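Protein-tyrosine phosphatase mitochondrial 1 (Mus musculus, PDB 3RGO) dephosphorylates phosphatidylglycerophosphate to phosphatidylglycerol, a step on the route to cardiolipin in mitochondria, and also has protein phosphatase activity. Local coordinates at residues A73-G78 with K144-E149; A125-K128 with H132-I135. All coordinates share one frame; numbering follows the deposited sequence.

Interaction 1 of 2, residues A73-G78 with K144-E149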
loop_
_atom_site.group_PDB
_atom_site.type_symbol
_atom_site.label_atom_id
_atom_site.label_comp_id
_atom_site.label_asym_id
_atom_site.label_seq_id
_atom_site.Cartn_x
_atom_site.Cartn_y
_atom_site.Cartn_z
ATOM N N ALA A 73 -11.264 -2.808 8.112
ATOM C CA ALA A 73 -11.542 -1.377 8.169
ATOM C C ALA A 73 -10.336 -0.549 7.741
ATOM O O ALA A 73 -10.480 0.467 7.062
ATOM C CB ALA A 73 -11.988 -0.979 9.570
ATOM N N ASN A 74 -9.149 -0.988 8.148
ATOM C CA ASN A 74 -7.923 -0.275 7.820
ATOM C C ASN A 74 -7.445 -0.572 6.402
ATOM O O ASN A 74 -6.758 0.241 5.785
ATOM C CB ASN A 74 -6.831 -0.570 8.852
ATOM C CG ASN A 74 -7.038 0.197 10.152
ATOM O OD1 ASN A 74 -6.539 -0.196 11.206
ATOM N ND2 ASN A 74 -7.780 1.298 10.078
ATOM N N LEU A 75 -7.825 -1.740 5.894
ATOM C CA LEU A 75 -7.613 -2.080 4.495
ATOM C C LEU A 75 -8.426 -1.127 3.620
ATOM O O LEU A 75 -7.933 -0.621 2.611
ATOM C CB LEU A 75 -8.040 -3.527 4.239
ATOM C CG LEU A 75 -7.023 -4.512 3.652
ATOM C CD1 LEU A 75 -5.592 -4.176 4.061
ATOM C CD2 LEU A 75 -7.386 -5.949 4.028
ATOM N N HIS A 76 -9.676 -0.888 4.015
ATOM C CA HIS A 76 -10.531 0.066 3.313
ATOM C C HIS A 76 -9.982 1.482 3.443
ATOM O O HIS A 76 -10.033 2.269 2.498
ATOM C CB HIS A 76 -11.971 0.015 3.839
ATOM C CG HIS A 76 -12.774 -1.130 3.302
ATOM N ND1 HIS A 76 -13.083 -2.240 4.056
ATOM C CD2 HIS A 76 -13.327 -1.335 2.083
ATOM C CE1 HIS A 76 -13.794 -3.081 3.325
ATOM N NE2 HIS A 76 -13.957 -2.555 2.125
ATOM N N LYS A 77 -9.454 1.806 4.621
ATOM C CA LYS A 77 -8.832 3.110 4.826
ATOM C C LYS A 77 -7.672 3.302 3.855
ATOM O O LYS A 77 -7.545 4.349 3.218
ATOM C CB LYS A 77 -8.341 3.264 6.268
ATOM C CG LYS A 77 -9.356 3.890 7.206
ATOM C CD LYS A 77 -8.739 4.187 8.564
ATOM C CE LYS A 77 -9.742 4.859 9.492
ATOM N NZ LYS A 77 -9.145 5.166 10.823
ATOM N N GLY A 78 -6.835 2.278 3.741
ATOM C CA GLY A 78 -5.684 2.327 2.858
ATOM C C GLY A 78 -6.100 2.480 1.411
ATOM O O GLY A 78 -5.543 3.288 0.672
ATOM N N LYS A 144 -9.454 -12.371 1.058
ATOM C CA LYS A 144 -10.681 -13.067 0.659
ATOM C C LYS A 144 -11.929 -12.389 1.219
ATOM O O LYS A 144 -12.943 -12.258 0.520
ATOM C CB LYS A 144 -10.649 -14.529 1.109
ATOM C CG LYS A 144 -9.900 -15.473 0.179
ATOM C CD LYS A 144 -10.220 -16.928 0.527
ATOM C CE LYS A 144 -9.741 -17.897 -0.549
ATOM N NZ LYS A 144 -8.264 -17.875 -0.721
ATOM N N GLU A 145 -11.871 -11.979 2.484
ATOM C CA GLU A 145 -13.006 -11.298 3.107
ATOM C C GLU A 145 -13.183 -9.920 2.472
ATOM O O GLU A 145 -14.307 -9.456 2.252
ATOM C CB GLU A 145 -12.804 -11.157 4.618
ATOM C CG GLU A 145 -12.815 -12.471 5.391
ATOM C CD GLU A 145 -14.215 -12.909 5.791
ATOM O OE1 GLU A 145 -15.137 -12.824 4.950
ATOM O OE2 GLU A 145 -14.393 -13.345 6.950
ATOM N N PHE A 146 -12.062 -9.271 2.173
ATOM C CA PHE A 146 -12.091 -7.960 1.535
ATOM C C PHE A 146 -12.770 -8.068 0.172
ATOM O O PHE A 146 -13.570 -7.210 -0.207
ATOM C CB PHE A 146 -10.668 -7.397 1.391
ATOM C CG PHE A 146 -10.624 -5.991 0.858
ATOM C CD1 PHE A 146 -10.483 -5.754 -0.500
ATOM C CD2 PHE A 146 -10.723 -4.909 1.715
ATOM C CE1 PHE A 146 -10.438 -4.465 -0.991
ATOM C CE2 PHE A 146 -10.682 -3.621 1.232
ATOM C CZ PHE A 146 -10.542 -3.396 -0.125
ATOM N N HIS A 147 -12.447 -9.137 -0.552
ATOM C CA HIS A 147 -13.041 -9.420 -1.854
ATOM C C HIS A 147 -14.562 -9.580 -1.766
ATOM O O HIS A 147 -15.296 -9.084 -2.619
ATOM C CB HIS A 147 -12.406 -10.677 -2.452
ATOM C CG HIS A 147 -12.841 -10.967 -3.856
ATOM N ND1 HIS A 147 -13.575 -12.084 -4.191
ATOM C CD2 HIS A 147 -12.646 -10.284 -5.008
ATOM C CE1 HIS A 147 -13.811 -12.077 -5.492
ATOM N NE2 HIS A 147 -13.256 -10.997 -6.011
ATOM N N LYS A 148 -15.032 -10.271 -0.733
ATOM C CA LYS A 148 -16.466 -10.443 -0.524
ATOM C C LYS A 148 -17.172 -9.123 -0.220
ATOM O O LYS A 148 -18.282 -8.881 -0.700
ATOM C CB LYS A 148 -16.725 -11.443 0.605
ATOM C CG LYS A 148 -16.307 -12.867 0.287
ATOM C CD LYS A 148 -16.632 -13.804 1.440
ATOM C CE LYS A 148 -16.163 -15.220 1.151
ATOM N NZ LYS A 148 -16.530 -16.159 2.248
ATOM N N GLU A 149 -16.536 -8.281 0.589
ATOM C CA GLU A 149 -17.099 -6.984 0.954
ATOM C C GLU A 149 -17.177 -6.057 -0.252
ATOM O O GLU A 149 -18.164 -5.336 -0.434
ATOM C CB GLU A 149 -16.275 -6.320 2.058
ATOM C CG GLU A 149 -16.418 -6.976 3.421
ATOM C CD GLU A 149 -15.739 -6.178 4.519
ATOM O OE1 GLU A 149 -14.885 -5.334 4.191
ATOM O OE2 GLU A 149 -16.056 -6.394 5.706
#
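The His-76 ring, in contact with Phe-146, is tied back at ND1 by a weak hydrogen bond to the carbonyl O of Leu-72, one turn earlier in the same helix. This bond probably helps to fix the turn of the imidazole. One face of the imidazole is met by one atom of the phenylalanine: Phe-146 CE2 sits 3.5 Å above its plane, over its centre. The two rings meet obliquely, with planes tilted by 37° and centroids 4.6 Å apart. Phe-146 has CG anti to its own N (chi1 -175°), and this sends the ring out toward helix 72-88. Here segments 73-78 of helix 72-88 and 144-149 of helix 137-154 cross at -68°, within the helical layer on one side of the sheet in this dual-specificity phosphatase fold. Their axes stay 11.0 Å apart, and the aromatic rings bridge that distance. Leu-75 adds the apolar part, with its CB 3.9 Å from Phe-146 CD2. Leu-75 also touches Met-106 and Ala-109 of helix 102-115. With an alanine at His-76, the contact at Phe-146 CE2 would be lost, and the Leu-72 carbonyl is likely to lack this side-chain donor. The modelled approach of Glu-149 to the imidazole is doubtful.

Interaction 2 of 2, residues A125-K128 with H132-I135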
loop_
_atom_site.group_PDB
_atom_site.type_symbol
_atom_site.label_atom_id
_atom_site.label_comp_id
_atom_site.label_asym_id
_atom_site.label_seq_id
_atom_site.Cartn_x
_atom_site.Cartn_y
_atom_site.Cartn_z
ATOM N N ALA A 125 -0.436 -10.409 -10.321
ATOM C CA ALA A 125 -0.100 -9.179 -11.039
ATOM C C ALA A 125 1.051 -8.449 -10.366
ATOM O O ALA A 125 1.961 -7.936 -11.027
ATOM C CB ALA A 125 -1.317 -8.270 -11.132
ATOM N N ILE A 126 1.005 -8.393 -9.043
ATOM C CA ILE A 126 2.067 -7.748 -8.285
ATOM C C ILE A 126 3.367 -8.534 -8.441
ATOM O O ILE A 126 4.435 -7.950 -8.614
ATOM C CB ILE A 126 1.687 -7.618 -6.796
ATOM C CG1 ILE A 126 0.489 -6.674 -6.638
ATOM C CG2 ILE A 126 2.869 -7.118 -5.971
ATOM C CD1 ILE A 126 -0.215 -6.801 -5.296
ATOM N N ALA A 127 3.268 -9.861 -8.398
ATOM C CA ALA A 127 4.453 -10.718 -8.480
ATOM C C ALA A 127 5.086 -10.701 -9.871
ATOM O O ALA A 127 6.266 -11.008 -10.030
ATOM C CB ALA A 127 4.115 -12.146 -8.057
ATOM N N LYS A 128 4.298 -10.338 -10.878
ATOM C CA LYS A 128 4.812 -10.244 -12.239
ATOM C C LYS A 128 5.730 -9.031 -12.372
ATOM O O LYS A 128 6.595 -8.982 -13.250
ATOM C CB LYS A 128 3.658 -10.154 -13.242
ATOM C CG LYS A 128 4.048 -10.454 -14.680
ATOM C CD LYS A 128 2.831 -10.443 -15.593
ATOM C CE LYS A 128 1.790 -11.465 -15.157
ATOM N NZ LYS A 128 2.254 -12.871 -15.342
ATOM N N HIS A 132 9.923 -11.753 -5.168
ATOM C CA HIS A 132 9.849 -12.181 -3.772
ATOM C C HIS A 132 8.598 -11.699 -3.035
ATOM O O HIS A 132 8.612 -11.515 -1.815
ATOM C CB HIS A 132 11.119 -11.778 -3.019
ATOM C CG HIS A 132 12.374 -12.317 -3.633
ATOM N ND1 HIS A 132 12.792 -13.617 -3.452
ATOM C CD2 HIS A 132 13.298 -11.733 -4.433
ATOM C CE1 HIS A 132 13.921 -13.811 -4.112
ATOM N NE2 HIS A 132 14.250 -12.683 -4.715
ATOM N N ILE A 133 7.513 -11.499 -3.774
ATOM C CA ILE A 133 6.234 -11.241 -3.137
ATOM C C ILE A 133 5.865 -12.494 -2.360
ATOM O O ILE A 133 5.883 -13.599 -2.902
ATOM C CB ILE A 133 5.133 -10.928 -4.163
ATOM C CG1 ILE A 133 5.502 -9.686 -4.972
ATOM C CG2 ILE A 133 3.786 -10.729 -3.465
ATOM C CD1 ILE A 133 5.776 -8.459 -4.121
ATOM N N SER A 134 5.559 -12.324 -1.081
ATOM C CA SER A 134 5.185 -13.450 -0.243
ATOM C C SER A 134 3.959 -13.092 0.584
ATOM O O SER A 134 4.067 -12.426 1.613
ATOM C CB SER A 134 6.342 -13.851 0.674
ATOM O OG SER A 134 5.959 -14.925 1.518
ATOM N N ILE A 135 2.793 -13.523 0.119
ATOM C CA ILE A 135 1.551 -13.290 0.843
ATOM C C ILE A 135 1.050 -14.601 1.455
ATOM O O ILE A 135 0.612 -15.512 0.749
ATOM C CB ILE A 135 0.492 -12.625 -0.057
ATOM C CG1 ILE A 135 0.999 -11.239 -0.493
ATOM C CG2 ILE A 135 -0.846 -12.518 0.673
ATOM C CD1 ILE A 135 0.153 -10.550 -1.520
#
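Ile-126 has CG1 beside its backbone N (chi1 -65°), which leaves the CG2 methyl anti to that N and facing the loop that follows the helix. Ile-133 has a similar first torsion, but its chi2 of -56° folds CD1 back instead of extending it. The folded branch meets the methyl: Ile-126 CG2 is 3.7 Å from Ile-133 CD1 and 3.8 Å from Ile-133 CG1. The two side chains cross at about a right angle. Ile-133 CG1 also rests against the helix backbone, 3.8 Å from Ala-127 CA. The methyl of Ala-127 is a looser neighbour, with CB 4.2 Å from Ile-133 CG1. The CA atoms of Ala-127 and Ile-133 are 5.7 Å apart. No hydrogen bond joins the two segments, so the contact between them is apolar. Helix 102-115 meets both isoleucines: Ile-126 touches Val-107 and Leu-111, and Ile-133 touches Ala-104. Next to Ile-133, Ser-134 makes backbone hydrogen bonds with Arg-100, and Ser-134 O is hydrogen-bonded to Ser-101 OG. The loop between helices 119-129 and 137-154 is thereby fastened to the phosphate-binding P-loop, the Cys-x5-Arg signature of protein-tyrosine phosphatases that contains Cys-96, predicted to form the phosphocysteine intermediate.

Both segments of interaction 2 fall, in sequence, between the two segments of interaction 1, which runs from helix 72-88 to helix 137-154. Their centres lie 19 Å apart and their nearest atoms about 9 Å, so they do not touch. Helix 102-115 links them, since residues of both contacts pack on it. The chain also links them: residues 132-135 lead into helix 137-154, which carries 144-149. Interaction 1 joins the last helix to helix 72-88, while interaction 2 folds the loop before it onto helix 119-129. One contact lies on the last helix of the catalytic domain, the other on the loop that leads into it, beside the P-loop.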